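Local coordinates for putative uncharacterized protein (Mycobacterium tuberculosis, PDB 2Z99) that probably acts in chromosome partition during cell division as a winged-helix subunit of the SMC-ScpA-ScpB condensation complex, at residues Glu104-Val109 with Gly139-Val144; Ala118-Ser121 with Asn127-Ala130. All coordinates share one frame; numbering follows the deposited sequence.

Contact 1 (Glu104-Val109 with Gly139-Val144); sequences ETLAVV and GLITEV
Ile141 holds CG1 between its own backbone N and carbonyl carbon (chi1 65°), a rotation that places CG2 opposite the carbonyl carbon and turns this short branch to the helix surface made by Leu106 and Val109. On the helical side, both residues swing a carbon away from the backbone N: CG of Leu106, with chi1 at -156°, and CG1 of Val109, with chi1 at 168°.

Two measured contacts follow. Leu106 CD2 lies 4.0 Å from Ile141 CG2, and Val109 CG1 stands 3.9 Å from that same methyl. The two partners subtend close to a right angle at CG2, so they meet it from different directions. The Leu106 side chain slides past Ile141 in the opposite sense, whereas the Val109 side chain crosses it roughly perpendicularly. Leu106 and Val109 are three positions apart, which puts them on one face of the helix. Leu140 adds a looser approach, its CB 4.6 Å from Leu106 CG. All of the closest contacts are between carbons at van der Waals distance, and the three main residues are buried, evidence for a purely apolar junction.

Strand 141-146 follows the Schellman-type end of helix 129-137 at Gly139, and Ile141 also packs back on Leu135 and Leu136 of that helix. Val109 reaches Thr157 of strand 153-157, so, with Ile141, helix 100-112 lies against two strands of the sheet, while Leu106 also touches Phe161 of helix 159-165.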
loop_
_atom_site.group_PDB
_atom_site.type_symbol
_atom_site.label_atom_id
_atom_site.label_comp_id
_atom_site.label_asym_id
_atom_site.label_seq_id
_atom_site.Cartn_x
_atom_site.Cartn_y
_atom_site.Cartn_z
ATOM N N GLU A 104 32.883 16.650 3.747
ATOM C CA GLU A 104 34.011 17.560 3.704
ATOM C C GLU A 104 34.273 18.119 5.098
ATOM O O GLU A 104 35.373 18.003 5.625
ATOM C CB GLU A 104 33.700 18.717 2.758
ATOM C CG GLU A 104 34.823 19.096 1.809
ATOM C CD GLU A 104 34.723 18.385 0.471
ATOM O OE1 GLU A 104 35.106 17.196 0.399
ATOM O OE2 GLU A 104 34.247 19.017 -0.503
ATOM N N THR A 105 33.257 18.724 5.700
ATOM C CA THR A 105 33.424 19.306 7.022
ATOM C C THR A 105 33.594 18.251 8.093
ATOM O O THR A 105 34.169 18.517 9.146
ATOM C CB THR A 105 32.250 20.268 7.390
ATOM O OG1 THR A 105 31.859 20.064 8.750
ATOM C CG2 THR A 105 31.077 20.053 6.491
ATOM N N LEU A 106 33.109 17.047 7.827
ATOM C CA LEU A 106 33.256 15.975 8.800
ATOM C C LEU A 106 34.745 15.665 8.847
ATOM O O LEU A 106 35.331 15.537 9.919
ATOM C CB LEU A 106 32.488 14.726 8.358
ATOM C CG LEU A 106 32.051 13.712 9.423
ATOM C CD1 LEU A 106 31.917 12.365 8.746
ATOM C CD2 LEU A 106 33.050 13.616 10.566
ATOM N N ALA A 107 35.347 15.564 7.665
ATOM C CA ALA A 107 36.769 15.269 7.530
ATOM C C ALA A 107 37.619 16.318 8.233
ATOM O O ALA A 107 38.639 15.995 8.850
ATOM C CB ALA A 107 37.148 15.197 6.068
ATOM N N VAL A 108 37.205 17.576 8.137
ATOM C CA VAL A 108 37.950 18.638 8.779
ATOM C C VAL A 108 38.006 18.382 10.283
ATOM O O VAL A 108 39.072 18.459 10.885
ATOM C CB VAL A 108 37.312 20.023 8.486
ATOM C CG1 VAL A 108 38.015 21.113 9.286
ATOM C CG2 VAL A 108 37.416 20.326 7.014
ATOM N N VAL A 109 36.861 18.066 10.884
ATOM C CA VAL A 109 36.807 17.796 12.316
ATOM C C VAL A 109 37.605 16.552 12.632
ATOM O O VAL A 109 38.330 16.506 13.620
ATOM C CB VAL A 109 35.367 17.562 12.816
ATOM C CG1 VAL A 109 35.393 17.006 14.231
ATOM C CG2 VAL A 109 34.587 18.870 12.792
ATOM N N GLY A 139 25.173 12.166 15.621
ATOM C CA GLY A 139 26.209 11.648 16.498
ATOM C C GLY A 139 27.557 11.363 15.871
ATOM O O GLY A 139 28.325 10.557 16.404
ATOM N N LEU A 140 27.863 11.999 14.743
ATOM C CA LEU A 140 29.162 11.782 14.112
ATOM C C LEU A 140 30.263 12.601 14.791
ATOM O O LEU A 140 31.448 12.274 14.697
ATOM C CB LEU A 140 29.103 12.118 12.619
ATOM C CG LEU A 140 28.535 11.034 11.703
ATOM C CD1 LEU A 140 29.120 9.677 12.090
ATOM C CD2 LEU A 140 27.034 11.009 11.826
ATOM N N ILE A 141 29.868 13.672 15.472
ATOM C CA ILE A 141 30.820 14.524 16.180
ATOM C C ILE A 141 30.113 15.002 17.422
ATOM O O ILE A 141 28.897 14.870 17.534
ATOM C CB ILE A 141 31.246 15.784 15.353
ATOM C CG1 ILE A 141 30.033 16.703 15.147
ATOM C CG2 ILE A 141 31.885 15.355 14.030
ATOM C CD1 ILE A 141 30.347 18.027 14.463
ATOM N N THR A 142 30.869 15.559 18.354
ATOM C CA THR A 142 30.275 16.065 19.582
ATOM C C THR A 142 31.175 17.077 20.259
ATOM O O THR A 142 32.358 17.175 19.943
ATOM C CB THR A 142 29.999 14.932 20.578
ATOM O OG1 THR A 142 29.200 15.437 21.655
ATOM C CG2 THR A 142 31.307 14.377 21.133
ATOM N N GLU A 143 30.605 17.833 21.189
ATOM C CA GLU A 143 31.369 18.831 21.923
ATOM C C GLU A 143 32.295 18.125 22.911
ATOM O O GLU A 143 31.853 17.276 23.688
ATOM C CB GLU A 143 30.433 19.791 22.674
ATOM C CG GLU A 143 29.471 20.566 21.777
ATOM C CD GLU A 143 28.133 19.863 21.593
ATOM O OE1 GLU A 143 28.106 18.609 21.601
ATOM O OE2 GLU A 143 27.108 20.568 21.428
ATOM N N VAL A 144 33.579 18.474 22.870
ATOM C CA VAL A 144 34.565 17.876 23.756
ATOM C C VAL A 144 34.926 18.795 24.914
ATOM O O VAL A 144 34.937 18.372 26.067
ATOM C CB VAL A 144 35.843 17.518 22.991
ATOM C CG1 VAL A 144 36.912 17.052 23.956
ATOM C CG2 VAL A 144 35.541 16.434 21.980
#

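Contact 2 (Ala118-Ser121 with Asn127-Ala130); sequences ARVS and NVDA
Val128 has the largest buried area in this contact, followed by Ser121 and then Val120, and these three residues define how helix 117-124 meets the start of helix 129-137. The CG2 methyl of Val128 does most of the touching. With chi1 at -64°, CG1 lies opposite the carbonyl carbon, which puts CG2 between the backbone N and that carbon and directs it at the middle of helix 117-124.

There it finds Val120 CG1 at 4.1 Å, the two valine side chains crossing at about a right angle. The same methyl rests on the helix backbone, 4.2 Å from Ser121 CA, so it touches a side chain and main-chain atoms together. Ser121 OG is rotated away from the backbone N (chi1 -170°) and passes Asn127 CA at 3.8 Å, a van der Waals approach. The polar partner of this hydroxyl is the carbonyl O of Val126, to which OG is hydrogen-bonded; that bond ties the helix to the turn just before Asn127. The closest pair of CA atoms, those of Ser121 and Asn127, is 5.5 Å apart, which shows how tightly the chain doubles back.

Val128 occupies the N-cap position of helix 129-137, although its side chain serves in apolar packing. Helices 117-124 and 129-137, packed through two valines and a serine, are consistent with the helix-turn-helix pair of a winged-helix domain, in keeping with the family's HTH clan.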
loop_
_atom_site.group_PDB
_atom_site.type_symbol
_atom_site.label_atom_id
_atom_site.label_comp_id
_atom_site.label_asym_id
_atom_site.label_seq_id
_atom_site.Cartn_x
_atom_site.Cartn_y
_atom_site.Cartn_z
ATOM N N ALA A 118 34.868 27.754 14.577
ATOM C CA ALA A 118 35.462 28.926 13.946
ATOM C C ALA A 118 36.563 28.499 12.985
ATOM O O ALA A 118 36.737 29.106 11.934
ATOM C CB ALA A 118 36.025 29.864 14.992
ATOM N N ARG A 119 37.306 27.453 13.333
ATOM C CA ARG A 119 38.370 26.986 12.449
ATOM C C ARG A 119 37.806 26.100 11.349
ATOM O O ARG A 119 38.397 25.972 10.278
ATOM C CB ARG A 119 39.443 26.213 13.217
ATOM C CG ARG A 119 40.625 25.792 12.342
ATOM C CD ARG A 119 41.603 24.886 13.081
ATOM N NE ARG A 119 42.859 25.535 13.465
ATOM C CZ ARG A 119 42.955 26.649 14.190
ATOM N NH1 ARG A 119 41.859 27.270 14.619
ATOM N NH2 ARG A 119 44.153 27.133 14.504
ATOM N N VAL A 120 36.669 25.470 11.617
ATOM C CA VAL A 120 36.043 24.631 10.612
ATOM C C VAL A 120 35.423 25.553 9.565
ATOM O O VAL A 120 35.507 25.308 8.364
ATOM C CB VAL A 120 34.934 23.748 11.214
ATOM C CG1 VAL A 120 34.238 22.993 10.111
ATOM C CG2 VAL A 120 35.527 22.772 12.222
ATOM N N SER A 121 34.795 26.618 10.033
ATOM C CA SER A 121 34.178 27.575 9.141
ATOM C C SER A 121 35.258 28.230 8.264
ATOM O O SER A 121 35.083 28.395 7.052
ATOM C CB SER A 121 33.432 28.620 9.965
ATOM O OG SER A 121 32.626 29.426 9.141
ATOM N N ASN A 127 29.985 29.319 6.079
ATOM C CA ASN A 127 29.267 29.090 7.326
ATOM C C ASN A 127 28.983 27.580 7.377
ATOM O O ASN A 127 28.671 26.972 6.352
ATOM C CB ASN A 127 27.950 29.866 7.311
ATOM C CG ASN A 127 27.185 29.734 8.606
ATOM O OD1 ASN A 127 27.453 30.458 9.567
ATOM N ND2 ASN A 127 26.236 28.800 8.649
ATOM N N VAL A 128 29.073 26.973 8.556
ATOM C CA VAL A 128 28.851 25.534 8.661
ATOM C C VAL A 128 27.843 25.099 9.714
ATOM O O VAL A 128 27.834 23.941 10.111
ATOM C CB VAL A 128 30.182 24.788 8.951
ATOM C CG1 VAL A 128 31.136 24.948 7.786
ATOM C CG2 VAL A 128 30.818 25.321 10.221
ATOM N N ASP A 129 26.979 26.006 10.152
ATOM C CA ASP A 129 26.005 25.669 11.188
ATOM C C ASP A 129 25.043 24.542 10.824
ATOM O O ASP A 129 24.761 23.665 11.649
ATOM C CB ASP A 129 25.210 26.911 11.578
ATOM C CG ASP A 129 26.106 28.064 11.979
ATOM O OD1 ASP A 129 27.135 27.809 12.640
ATOM O OD2 ASP A 129 25.783 29.223 11.632
ATOM N N ALA A 130 24.534 24.568 9.595
ATOM C CA ALA A 130 23.599 23.545 9.139
ATOM C C ALA A 130 24.257 22.171 9.152
ATOM O O ALA A 130 23.679 21.205 9.656
ATOM C CB ALA A 130 23.091 23.878 7.734
#

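In the fold
The two contacts belong to one compact domain, with centres 11 Å apart, and contact 2 is nested within the chain loop closed by contact 1. Val120 joins them directly: its CG1 lies 4.0 Å from Thr105 OG1, and its CG2 lies 4.1 Å from Val109 CG2. Val109 therefore packs through one methyl towards the sheet and through the other towards helix 117-124. Helix 129-137 completes the connection, starting beside contact 2 and leading through a short turn into strand 141-146 of contact 1. Helix 100-112, the helix pair and the strand order 115-116, 153-157, 141-146 match a winged-helix fold, with strands 141-146 and 153-157 probably forming the wing.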